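D-lactate dehydrogenase (Fermentative) (Pseudomonas aeruginosa, PDB 6ABJ) probably interconverts pyruvate and D-lactate with NADH as cofactor, working as a tetrameric member of the D-isomer specific 2-hydroxyacid dehydrogenase family. Local coordinates at residues 120-125 with 169-174; 114-119 with 309-314; 53-58 with 74-79. One frame throughout, in Å; residues are numbered along the deposited sequence.

In the fold
Contacts 1 and 2 meet at the NADH site, while contact 3 lies far from it. Contact 1 sets helix 118-134 against helix 170-181, which starts at the glycine-rich turn; contact 2 stacks Tyr116, just ahead of helix 118-134, on Phe314 of the loop after strand 306-308. Their centres are about 9 Å apart, and His124 NE2 reaches Thr309 OG1 at 2.8 Å, probably as a hydrogen bond. The chain between the segments of contact 2 includes both segments of contact 1, and both contacts touch a second subunit. Contact 3, in the part built on the five-stranded sheet, has its centre about 36 Å from that of contact 1 and about 28 Å from that of contact 2.

Contact 1. Residues 120-125 with 169-174; sequences AVAEHA and GQIGET
Val121 and Ala122 of helix 118-134 receive the gamma methyl, CG2, of Ile171 from helix 170-181. Ile171 CG2 meets Val121 CG1 at 3.9 Å, and the two side chains slant across each other; Ala122 CB rests on Ile171 O at 4.0 Å, with Ile171 CG2 slightly farther off at 4.4 Å. One turn further on, Ala122 CB also touches Thr174 CG2 at 3.9 Å. The small alanine thus fits between Ile171 and Thr174, and the side-chain contacts are all apolar.

Thr174 is turned by its own helix. Its OG1 bonds back to Gln170 O at 2.6 Å, tilted 26° from the carbonyl plane, and Thr174 N donates to the same oxygen from the opposite face. With OG1 beside the backbone N (chi1 -52°), CG2 is anti to that N and faces Ala122. Gly169 occupies the N-cap of this helix and, with Gly172, fits the GxGxxG pattern of Rossmann-type dinucleotide sites; Gln170 and Ile171 bind NADH, although none is bound to this chain. Val121 also lies close to Thr248 and Phe314, two more residues of that site.

Glu123 bonds to backbone nitrogens of Leu158 and His159 of a second subunit. The helix axes approach to 8.7 Å and cross at -49°. Helix 170-181 follows strand 162-166 of the seven-stranded parallel sheet, and helix 118-134 packs beside it, Pro118 and Phe175 extending the interface.

Contact 2. Residues 114-119 with 309-314; sequences PAYSPH and TAHQAF. With ACT (acetate ion), chain D.
Tyr116 and Phe314 stack face to face, their ring centroids 4.0 Å apart and their planes at 17°. The stack is offset: Phe314 CD2 stands over the centre of the tyrosine ring, whereas Tyr116 CE1 lies above the phenylalanine ring toward its rim. Tyr116 CZ and Phe314 CE2 come closest, at 3.4 Å. Phe314 CG, between its backbone N and carbonyl carbon (chi1 64°), lays the ring over the tyrosine.

His311 approaches the tyrosine obliquely, its NE2 4.2 Å from Tyr116 CE2, while its ND1 bonds to Glu279. An acetate ion, probably from the crystallisation liquor, lies among the three rings. Its OXT lies in the tyrosine plane and accepts a 2.6 Å hydrogen bond from Tyr116 OH, which is also hydrogen-bonded with Ala93 N; its methyl sits over a face of His311, with CH3 3.6 Å from His311 CE1, and at the edge of Phe314. Gly94 N also bonds to the ion. Phe314 is an NADH-binding residue, so the acetate probably lies beside the cofactor site, empty of NADH in this chain.

The stack joins the lead-in to helix 118-134 with the loop between strand 306-308 and helix 317-335, whose Ile323 touches both side chains.

Contact 3. Residues 53-58 with 74-79; sequences DTAVLA and RPVLER
Ala55 and Val56 carry the contact with Arg79 of helix 74-82, and apolar touching makes up much of it. Ala55 CB points at the helix and presses on the aliphatic part of the arginine, 3.6 Å from Arg79 CG, with Arg79 CB a little farther back. The same methyl reaches Val76 CG1 at 4.4 Å. Val76 lies one turn before Arg79 on the helix, so the alanine rests against two successive turns; Leu50 also touches Val76.

The polar end of Arg79 makes a different kind of contact. With CG anti to the backbone N (chi1 -179°), the chain sets out toward Ala55, then bends at chi2 and chi3 so that its flat guanidinium lies across the backbone of the loop. Val56 CA is over one face of this group, 3.6 Å from Arg79 NH2, and Val56 CG2 lies 3.8 Å from the same nitrogen. Ala55 O stands above that plane toward its rim, 4.1 Å from it, and forms no hydrogen bond with it. Arg79 NH1 is buried here without a partner in the model.

Between the two segments there are no hydrogen bonds or salt bridges; each is braced locally. Ala58 N bonds to Ala55 O at 2.9 Å, bracing the turn that includes the 3-10 segment 56-58, and Thr54 OG1 bonds to His49 O and Gln51 N. On the helix, Arg74 NH1 makes a salt bridge with Glu78 OE2 at 3.1 Å, nearly straight (169°), in the guanidinium plane and to the anti lone pair of the carboxylate.

The contact packs the loop between strands 42-45 and 63-66 against helix 74-82, the helix of the parallel beta-alpha-beta crossover from strand 63-66 to strand 87-90 in the five-stranded sheet.

Contact 1. Residues 120-125 with 169-174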
ATOM      1  N   ALA B 120       9.802  19.456  18.177  1.00 28.76           N
ATOM      2  CA  ALA B 120       8.888  18.730  17.298  1.00 29.31           C
ATOM      3  C   ALA B 120       9.437  18.673  15.885  1.00 27.63           C
ATOM      4  O   ALA B 120       9.452  17.586  15.251  1.00 26.18           O
ATOM      5  CB  ALA B 120       7.510  19.341  17.303  1.00 28.56           C
ATOM      6  N   VAL B 121       9.877  19.824  15.369  1.00 28.33           N
ATOM      7  CA  VAL B 121      10.343  19.925  14.001  1.00 28.13           C
ATOM      8  C   VAL B 121      11.675  19.193  13.784  1.00 30.16           C
ATOM      9  O   VAL B 121      11.837  18.447  12.816  1.00 26.77           O
ATOM     10  CB  VAL B 121      10.384  21.400  13.493  1.00 28.88           C
ATOM     11  CG1 VAL B 121      10.869  21.461  12.041  1.00 29.25           C
ATOM     12  CG2 VAL B 121       8.981  22.003  13.557  1.00 29.69           C
ATOM     13  N   ALA B 122      12.617  19.332  14.705  1.00 27.68           N
ATOM     14  CA  ALA B 122      13.905  18.685  14.534  1.00 26.84           C
ATOM     15  C   ALA B 122      13.757  17.126  14.670  1.00 26.31           C
ATOM     16  O   ALA B 122      14.425  16.386  13.975  1.00 25.01           O
ATOM     17  CB  ALA B 122      14.894  19.215  15.561  1.00 26.99           C
ATOM     18  N   GLU B 123      12.893  16.690  15.570  1.00 25.98           N
ATOM     19  CA  GLU B 123      12.594  15.292  15.734  1.00 24.51           C
ATOM     20  C   GLU B 123      12.022  14.687  14.433  1.00 24.49           C
ATOM     21  O   GLU B 123      12.385  13.567  14.041  1.00 23.41           O
ATOM     22  CB  GLU B 123      11.736  15.052  16.952  1.00 25.49           C
ATOM     23  CG  GLU B 123      12.513  15.248  18.259  1.00 27.17           C
ATOM     24  CD  GLU B 123      11.636  15.109  19.493  1.00 28.24           C
ATOM     25  OE1 GLU B 123      10.539  14.565  19.379  1.00 27.64           O
ATOM     26  OE2 GLU B 123      12.084  15.574  20.591  1.00 32.73           O
ATOM     27  N   HIS B 124      11.162  15.438  13.776  1.00 23.86           N
ATOM     28  CA  HIS B 124      10.551  14.985  12.567  1.00 24.67           C
ATOM     29  C   HIS B 124      11.602  14.848  11.455  1.00 24.58           C
ATOM     30  O   HIS B 124      11.584  13.874  10.724  1.00 24.05           O
ATOM     31  CB  HIS B 124       9.489  15.935  12.124  1.00 24.81           C
ATOM     32  CG  HIS B 124       8.649  15.380  11.004  1.00 23.38           C
ATOM     33  ND1 HIS B 124       7.629  14.502  11.227  1.00 23.80           N
ATOM     34  CD2 HIS B 124       8.635  15.633   9.682  1.00 22.67           C
ATOM     35  CE1 HIS B 124       7.038  14.189  10.079  1.00 23.92           C
ATOM     36  NE2 HIS B 124       7.624  14.879   9.124  1.00 23.09           N
ATOM     37  N   ALA B 125      12.537  15.793  11.377  1.00 24.45           N
ATOM     38  CA  ALA B 125      13.622  15.694  10.459  1.00 23.50           C
ATOM     39  C   ALA B 125      14.404  14.416  10.719  1.00 24.61           C
ATOM     40  O   ALA B 125      14.750  13.708   9.765  1.00 23.29           O
ATOM     41  CB  ALA B 125      14.512  16.923  10.510  1.00 25.72           C
ATOM     42  N   GLY B 169      19.948  28.553  13.517  1.00 35.98           N
ATOM     43  CA  GLY B 169      18.904  29.003  14.402  1.00 33.92           C
ATOM     44  C   GLY B 169      18.418  27.955  15.346  1.00 33.88           C
ATOM     45  O   GLY B 169      18.997  26.892  15.501  1.00 35.88           O
ATOM     46  N   GLN B 170      17.331  28.261  16.058  1.00 34.90           N
ATOM     47  CA  GLN B 170      16.834  27.353  17.074  1.00 34.75           C
ATOM     48  C   GLN B 170      16.563  25.866  16.557  1.00 30.47           C
ATOM     49  O   GLN B 170      16.877  24.909  17.205  1.00 33.01           O
ATOM     50  CB  GLN B 170      15.551  27.926  17.658  1.00 39.47           C
ATOM     51  CG  GLN B 170      15.772  28.837  18.856  1.00 48.37           C
ATOM     52  CD  GLN B 170      14.814  28.419  19.946  1.00 57.00           C
ATOM     53  OE1 GLN B 170      15.222  28.171  21.075  1.00 61.52           O
ATOM     54  NE2 GLN B 170      13.526  28.250  19.583  1.00 58.36           N
ATOM     55  N   ILE B 171      15.910  25.737  15.443  1.00 30.79           N
ATOM     56  CA  ILE B 171      15.555  24.383  14.981  1.00 31.07           C
ATOM     57  C   ILE B 171      16.845  23.687  14.528  1.00 29.57           C
ATOM     58  O   ILE B 171      17.110  22.541  14.913  1.00 32.56           O
ATOM     59  CB  ILE B 171      14.484  24.421  13.887  1.00 31.92           C
ATOM     60  CG1 ILE B 171      13.191  25.052  14.391  1.00 32.95           C
ATOM     61  CG2 ILE B 171      14.163  22.968  13.473  1.00 31.47           C
ATOM     62  CD1 ILE B 171      12.135  25.319  13.332  1.00 35.01           C
ATOM     63  N   GLY B 172      17.663  24.389  13.758  1.00 29.48           N
ATOM     64  CA  GLY B 172      18.926  23.815  13.262  1.00 28.12           C
ATOM     65  C   GLY B 172      19.811  23.374  14.398  1.00 31.30           C
ATOM     66  O   GLY B 172      20.456  22.309  14.346  1.00 27.60           O
ATOM     67  N   GLU B 173      19.879  24.193  15.447  1.00 30.85           N
ATOM     68  CA  GLU B 173      20.678  23.847  16.619  1.00 30.53           C
ATOM     69  C   GLU B 173      20.133  22.616  17.327  1.00 28.46           C
ATOM     70  O   GLU B 173      20.889  21.736  17.779  1.00 29.69           O
ATOM     71  CB  GLU B 173      20.752  25.060  17.598  1.00 32.48           C
ATOM     72  CG  GLU B 173      21.511  24.703  18.862  1.00 36.32           C
ATOM     73  CD  GLU B 173      21.423  25.789  20.000  1.00 36.07           C
ATOM     74  OE1 GLU B 173      21.212  26.975  19.669  1.00 36.56           O
ATOM     75  OE2 GLU B 173      21.585  25.400  21.163  1.00 39.93           O
ATOM     76  N   THR B 174      18.835  22.565  17.481  1.00 28.05           N
ATOM     77  CA  THR B 174      18.184  21.446  18.128  1.00 29.44           C
ATOM     78  C   THR B 174      18.448  20.163  17.337  1.00 27.27           C
ATOM     79  O   THR B 174      18.776  19.108  17.899  1.00 25.51           O
ATOM     80  CB  THR B 174      16.668  21.693  18.236  1.00 30.95           C
ATOM     81  OG1 THR B 174      16.424  22.981  18.850  1.00 34.82           O
ATOM     82  CG2 THR B 174      15.968  20.592  19.039  1.00 31.44           C
TER

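Contact 2. Residues 114-119 with 309-314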
ATOM      1  N   PRO B 114       4.801  32.958  15.692  1.00 36.93           N
ATOM      2  CA  PRO B 114       6.074  33.379  15.160  1.00 37.93           C
ATOM      3  C   PRO B 114       6.985  32.221  14.741  1.00 38.42           C
ATOM      4  O   PRO B 114       7.768  32.404  13.832  1.00 35.73           O
ATOM      5  CB  PRO B 114       6.720  34.159  16.302  1.00 39.86           C
ATOM      6  CG  PRO B 114       5.995  33.767  17.539  1.00 40.17           C
ATOM      7  CD  PRO B 114       4.692  33.142  17.148  1.00 41.05           C
ATOM      8  N   ALA B 115       6.898  31.071  15.414  1.00 35.81           N
ATOM      9  CA  ALA B 115       7.825  29.924  15.193  1.00 35.61           C
ATOM     10  C   ALA B 115       7.191  28.653  15.765  1.00 36.03           C
ATOM     11  O   ALA B 115       6.511  28.727  16.767  1.00 30.49           O
ATOM     12  CB  ALA B 115       9.129  30.157  15.903  1.00 37.80           C
ATOM     13  N   TYR B 116       7.447  27.491  15.140  1.00 34.75           N
ATOM     14  CA  TYR B 116       6.976  26.222  15.639  1.00 33.95           C
ATOM     15  C   TYR B 116       7.977  25.644  16.609  1.00 32.71           C
ATOM     16  O   TYR B 116       9.155  26.007  16.573  1.00 36.38           O
ATOM     17  CB  TYR B 116       6.782  25.257  14.470  1.00 35.14           C
ATOM     18  CG  TYR B 116       5.705  25.695  13.481  1.00 34.32           C
ATOM     19  CD1 TYR B 116       4.413  25.922  13.908  1.00 34.27           C
ATOM     20  CD2 TYR B 116       5.997  25.917  12.132  1.00 31.67           C
ATOM     21  CE1 TYR B 116       3.425  26.310  13.025  1.00 33.18           C
ATOM     22  CE2 TYR B 116       5.008  26.354  11.270  1.00 33.24           C
ATOM     23  CZ  TYR B 116       3.731  26.537  11.730  1.00 31.89           C
ATOM     24  OH  TYR B 116       2.734  26.953  10.876  1.00 34.51           O
ATOM     25  N   SER B 117       7.500  24.793  17.513  1.00 33.20           N
ATOM     26  CA  SER B 117       8.319  24.050  18.464  1.00 34.46           C
ATOM     27  C   SER B 117       9.565  23.422  17.822  1.00 36.65           C
ATOM     28  O   SER B 117       9.451  22.579  16.891  1.00 34.76           O
ATOM     29  CB  SER B 117       7.486  22.905  19.036  1.00 37.84           C
ATOM     30  OG  SER B 117       8.269  21.916  19.695  1.00 39.96           O
ATOM     31  N   PRO B 118      10.741  23.773  18.331  1.00 35.97           N
ATOM     32  CA  PRO B 118      11.950  23.302  17.687  1.00 34.90           C
ATOM     33  C   PRO B 118      12.172  21.828  17.921  1.00 31.91           C
ATOM     34  O   PRO B 118      12.673  21.175  17.020  1.00 29.83           O
ATOM     35  CB  PRO B 118      13.062  24.142  18.331  1.00 36.55           C
ATOM     36  CG  PRO B 118      12.464  24.668  19.618  1.00 35.14           C
ATOM     37  CD  PRO B 118      11.022  24.816  19.359  1.00 37.00           C
ATOM     38  N   HIS B 119      11.822  21.297  19.081  1.00 31.67           N
ATOM     39  CA  HIS B 119      11.944  19.849  19.260  1.00 32.62           C
ATOM     40  C   HIS B 119      11.046  19.044  18.326  1.00 30.13           C
ATOM     41  O   HIS B 119      11.489  18.047  17.761  1.00 28.58           O
ATOM     42  CB  HIS B 119      11.707  19.437  20.696  1.00 34.83           C
ATOM     43  CG  HIS B 119      12.799  19.875  21.593  1.00 37.37           C
ATOM     44  ND1 HIS B 119      14.018  19.242  21.632  1.00 39.87           N
ATOM     45  CD2 HIS B 119      12.886  20.926  22.456  1.00 43.71           C
ATOM     46  CE1 HIS B 119      14.810  19.871  22.491  1.00 40.31           C
ATOM     47  NE2 HIS B 119      14.142  20.890  23.002  1.00 41.13           N
ATOM     48  N   THR B 309       6.167  14.214   3.761  1.00 25.00           N
ATOM     49  CA  THR B 309       5.127  14.428   4.714  1.00 24.54           C
ATOM     50  C   THR B 309       4.550  15.836   4.490  1.00 24.98           C
ATOM     51  O   THR B 309       5.264  16.720   4.036  1.00 22.91           O
ATOM     52  CB  THR B 309       5.632  14.207   6.188  1.00 24.94           C
ATOM     53  OG1 THR B 309       6.787  14.967   6.442  1.00 24.84           O
ATOM     54  CG2 THR B 309       6.002  12.691   6.420  1.00 25.75           C
ATOM     55  N   ALA B 310       3.258  15.984   4.791  1.00 27.29           N
ATOM     56  CA  ALA B 310       2.496  17.129   4.315  1.00 29.58           C
ATOM     57  C   ALA B 310       2.473  18.258   5.349  1.00 29.77           C
ATOM     58  O   ALA B 310       1.448  18.547   6.005  1.00 32.71           O
ATOM     59  CB  ALA B 310       1.110  16.706   3.833  1.00 29.79           C
ATOM     60  N   HIS B 311       3.659  18.811   5.545  1.00 30.77           N
ATOM     61  CA  HIS B 311       3.959  19.815   6.571  1.00 31.40           C
ATOM     62  C   HIS B 311       3.465  19.411   7.956  1.00 32.21           C
ATOM     63  O   HIS B 311       2.565  20.041   8.571  1.00 33.46           O
ATOM     64  CB  HIS B 311       3.448  21.187   6.179  1.00 35.70           C
ATOM     65  CG  HIS B 311       4.184  22.294   6.877  1.00 36.32           C
ATOM     66  ND1 HIS B 311       4.423  23.504   6.280  1.00 39.89           N
ATOM     67  CD2 HIS B 311       4.836  22.320   8.067  1.00 38.44           C
ATOM     68  CE1 HIS B 311       5.198  24.237   7.071  1.00 42.09           C
ATOM     69  NE2 HIS B 311       5.450  23.547   8.172  1.00 40.47           N
ATOM     70  N   GLN B 312       4.009  18.268   8.371  1.00 28.01           N
ATOM     71  CA  GLN B 312       3.646  17.504   9.534  1.00 25.20           C
ATOM     72  C   GLN B 312       4.640  17.680  10.668  1.00 22.76           C
ATOM     73  O   GLN B 312       4.444  17.166  11.773  1.00 24.91           O
ATOM     74  CB  GLN B 312       3.613  16.009   9.071  1.00 26.44           C
ATOM     75  CG  GLN B 312       2.915  15.065   9.963  1.00 26.05           C
ATOM     76  CD  GLN B 312       3.083  13.617   9.594  1.00 26.62           C
ATOM     77  OE1 GLN B 312       2.941  13.234   8.429  1.00 26.47           O
ATOM     78  NE2 GLN B 312       3.322  12.800  10.593  1.00 26.87           N
ATOM     79  N   ALA B 313       5.670  18.424  10.459  1.00 24.76           N
ATOM     80  CA  ALA B 313       6.796  18.484  11.406  1.00 27.28           C
ATOM     81  C   ALA B 313       6.457  19.101  12.754  1.00 28.89           C
ATOM     82  O   ALA B 313       7.046  18.713  13.743  1.00 27.00           O
ATOM     83  CB  ALA B 313       7.989  19.231  10.807  1.00 29.10           C
ATOM     84  N   PHE B 314       5.451  19.985  12.776  1.00 29.74           N
ATOM     85  CA  PHE B 314       4.945  20.498  14.067  1.00 34.33           C
ATOM     86  C   PHE B 314       3.754  19.759  14.619  1.00 33.72           C
ATOM     87  O   PHE B 314       3.193  20.165  15.647  1.00 33.13           O
ATOM     88  CB  PHE B 314       4.659  22.011  13.983  1.00 32.36           C
ATOM     89  CG  PHE B 314       3.571  22.392  13.012  1.00 31.45           C
ATOM     90  CD1 PHE B 314       2.245  22.271  13.374  1.00 29.63           C
ATOM     91  CD2 PHE B 314       3.884  22.920  11.781  1.00 31.41           C
ATOM     92  CE1 PHE B 314       1.248  22.613  12.513  1.00 30.39           C
ATOM     93  CE2 PHE B 314       2.887  23.331  10.925  1.00 30.48           C
ATOM     94  CZ  PHE B 314       1.571  23.175  11.299  1.00 30.99           C
TER
HETATM   95  C   ACT D 401       2.924  27.229   7.478  1.00 38.60           C
HETATM   96  O   ACT D 401       3.250  27.655   6.349  1.00 36.61           O
HETATM   97  OXT ACT D 401       3.295  27.792   8.531  1.00 52.01           O
HETATM   98  CH3 ACT D 401       2.063  26.004   7.572  1.00 37.60           C

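Contact 3. Residues 53-58 with 74-79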
ATOM      1  N   ASP B  53     -17.314  32.079  -1.027  1.00 55.92           N
ATOM      2  CA  ASP B  53     -18.665  31.579  -0.771  1.00 61.08           C
ATOM      3  C   ASP B  53     -18.917  30.938   0.621  1.00 57.39           C
ATOM      4  O   ASP B  53     -20.037  30.523   0.901  1.00 55.64           O
ATOM      5  CB  ASP B  53     -19.076  30.618  -1.888  1.00 61.40           C
ATOM      6  CG  ASP B  53     -18.617  29.165  -1.639  1.00 68.19           C
ATOM      7  OD1 ASP B  53     -17.436  28.949  -1.290  1.00 68.06           O
ATOM      8  OD2 ASP B  53     -19.447  28.234  -1.803  1.00 65.17           O
ATOM      9  N   THR B  54     -17.893  30.835   1.466  1.00 53.29           N
ATOM     10  CA  THR B  54     -18.060  30.385   2.873  1.00 52.33           C
ATOM     11  C   THR B  54     -17.791  31.524   3.906  1.00 51.95           C
ATOM     12  O   THR B  54     -17.971  31.342   5.128  1.00 47.63           O
ATOM     13  CB  THR B  54     -17.095  29.250   3.199  1.00 52.11           C
ATOM     14  OG1 THR B  54     -15.735  29.675   2.961  1.00 55.62           O
ATOM     15  CG2 THR B  54     -17.406  28.037   2.326  1.00 53.08           C
ATOM     16  N   ALA B  55     -17.368  32.682   3.413  1.00 51.04           N
ATOM     17  CA  ALA B  55     -17.063  33.825   4.298  1.00 51.36           C
ATOM     18  C   ALA B  55     -18.295  34.232   5.126  1.00 54.24           C
ATOM     19  O   ALA B  55     -18.186  34.684   6.290  1.00 47.52           O
ATOM     20  CB  ALA B  55     -16.559  35.002   3.475  1.00 53.20           C
ATOM     21  N   VAL B  56     -19.463  34.024   4.518  1.00 52.19           N
ATOM     22  CA  VAL B  56     -20.731  34.347   5.134  1.00 55.70           C
ATOM     23  C   VAL B  56     -20.908  33.637   6.485  1.00 57.09           C
ATOM     24  O   VAL B  56     -21.609  34.134   7.362  1.00 61.02           O
ATOM     25  CB  VAL B  56     -21.909  34.057   4.153  1.00 57.73           C
ATOM     26  CG1 VAL B  56     -21.988  32.574   3.783  1.00 59.34           C
ATOM     27  CG2 VAL B  56     -23.225  34.595   4.725  1.00 59.52           C
ATOM     28  N   LEU B  57     -20.256  32.495   6.663  1.00 56.33           N
ATOM     29  CA  LEU B  57     -20.318  31.779   7.941  1.00 56.60           C
ATOM     30  C   LEU B  57     -19.710  32.573   9.118  1.00 56.77           C
ATOM     31  O   LEU B  57     -20.082  32.374  10.285  1.00 53.31           O
ATOM     32  CB  LEU B  57     -19.627  30.413   7.785  1.00 58.63           C
ATOM     33  CG  LEU B  57     -20.351  29.440   6.844  1.00 60.80           C
ATOM     34  CD1 LEU B  57     -19.492  28.201   6.582  1.00 57.38           C
ATOM     35  CD2 LEU B  57     -21.709  29.039   7.399  1.00 61.75           C
ATOM     36  N   ALA B  58     -18.747  33.446   8.796  1.00 53.50           N
ATOM     37  CA  ALA B  58     -18.071  34.297   9.772  1.00 54.28           C
ATOM     38  C   ALA B  58     -18.840  35.588  10.087  1.00 54.55           C
ATOM     39  O   ALA B  58     -18.334  36.459  10.819  1.00 49.68           O
ATOM     40  CB  ALA B  58     -16.710  34.675   9.241  1.00 55.10           C
ATOM     41  N   ARG B  74      -8.100  39.689  -1.062  1.00 44.27           N
ATOM     42  CA  ARG B  74      -8.960  40.879  -0.887  1.00 47.65           C
ATOM     43  C   ARG B  74     -10.458  40.598  -0.901  1.00 50.32           C
ATOM     44  O   ARG B  74     -11.166  41.036   0.011  1.00 48.20           O
ATOM     45  CB  ARG B  74      -8.611  41.974  -1.905  1.00 52.26           C
ATOM     46  CG  ARG B  74      -9.617  43.131  -1.915  1.00 58.20           C
ATOM     47  CD  ARG B  74      -9.281  44.222  -2.936  1.00 59.72           C
ATOM     48  NE  ARG B  74      -8.283  45.159  -2.381  1.00 66.17           N
ATOM     49  CZ  ARG B  74      -8.527  46.084  -1.429  1.00 63.72           C
ATOM     50  NH1 ARG B  74      -9.747  46.241  -0.913  1.00 60.65           N
ATOM     51  NH2 ARG B  74      -7.539  46.860  -0.984  1.00 63.44           N
ATOM     52  N   PRO B  75     -10.967  39.840  -1.908  1.00 51.95           N
ATOM     53  CA  PRO B  75     -12.422  39.642  -1.863  1.00 50.83           C
ATOM     54  C   PRO B  75     -12.952  38.998  -0.570  1.00 48.23           C
ATOM     55  O   PRO B  75     -14.078  39.303  -0.097  1.00 46.36           O
ATOM     56  CB  PRO B  75     -12.687  38.721  -3.077  1.00 54.28           C
ATOM     57  CG  PRO B  75     -11.614  39.096  -4.067  1.00 53.60           C
ATOM     58  CD  PRO B  75     -10.400  39.498  -3.231  1.00 53.63           C
ATOM     59  N   VAL B  76     -12.183  38.077  -0.018  1.00 46.24           N
ATOM     60  CA  VAL B  76     -12.636  37.395   1.190  1.00 45.42           C
ATOM     61  C   VAL B  76     -12.554  38.333   2.409  1.00 43.18           C
ATOM     62  O   VAL B  76     -13.451  38.339   3.248  1.00 44.25           O
ATOM     63  CB  VAL B  76     -11.832  36.125   1.455  1.00 44.47           C
ATOM     64  CG1 VAL B  76     -12.255  35.552   2.806  1.00 43.84           C
ATOM     65  CG2 VAL B  76     -12.080  35.108   0.326  1.00 44.96           C
ATOM     66  N   LEU B  77     -11.471  39.072   2.496  1.00 42.52           N
ATOM     67  CA  LEU B  77     -11.265  40.019   3.613  1.00 46.59           C
ATOM     68  C   LEU B  77     -12.396  41.079   3.656  1.00 49.44           C
ATOM     69  O   LEU B  77     -13.010  41.334   4.729  1.00 50.19           O
ATOM     70  CB  LEU B  77      -9.915  40.697   3.437  1.00 45.66           C
ATOM     71  CG  LEU B  77      -8.679  39.810   3.624  1.00 44.08           C
ATOM     72  CD1 LEU B  77      -7.426  40.418   3.005  1.00 41.46           C
ATOM     73  CD2 LEU B  77      -8.473  39.503   5.118  1.00 42.50           C
ATOM     74  N   GLU B  78     -12.697  41.644   2.473  1.00 51.64           N
ATOM     75  CA  GLU B  78     -13.787  42.641   2.347  1.00 52.47           C
ATOM     76  C   GLU B  78     -15.080  42.093   2.904  1.00 51.31           C
ATOM     77  O   GLU B  78     -15.795  42.784   3.585  1.00 52.55           O
ATOM     78  CB  GLU B  78     -14.036  43.060   0.879  1.00 50.77           C
ATOM     79  CG  GLU B  78     -12.846  43.695   0.172  1.00 55.01           C
ATOM     80  CD  GLU B  78     -13.146  44.189  -1.251  1.00 57.68           C
ATOM     81  OE1 GLU B  78     -14.262  43.940  -1.742  1.00 68.77           O
ATOM     82  OE2 GLU B  78     -12.272  44.810  -1.911  1.00 60.44           O
ATOM     83  N   ARG B  79     -15.370  40.832   2.606  1.00 51.60           N
ATOM     84  CA  ARG B  79     -16.610  40.222   3.050  1.00 53.03           C
ATOM     85  C   ARG B  79     -16.630  39.998   4.584  1.00 47.90           C
ATOM     86  O   ARG B  79     -17.623  40.265   5.265  1.00 48.66           O
ATOM     87  CB  ARG B  79     -16.796  38.902   2.272  1.00 60.03           C
ATOM     88  CG  ARG B  79     -18.079  38.094   2.564  1.00 67.79           C
ATOM     89  CD  ARG B  79     -19.434  38.835   2.539  1.00 72.46           C
ATOM     90  NE  ARG B  79     -20.457  38.311   3.478  1.00 81.85           N
ATOM     91  CZ  ARG B  79     -20.367  38.316   4.825  1.00 84.86           C
ATOM     92  NH1 ARG B  79     -19.266  38.719   5.449  1.00 85.85           N
ATOM     93  NH2 ARG B  79     -21.374  37.861   5.568  1.00 83.61           N
TER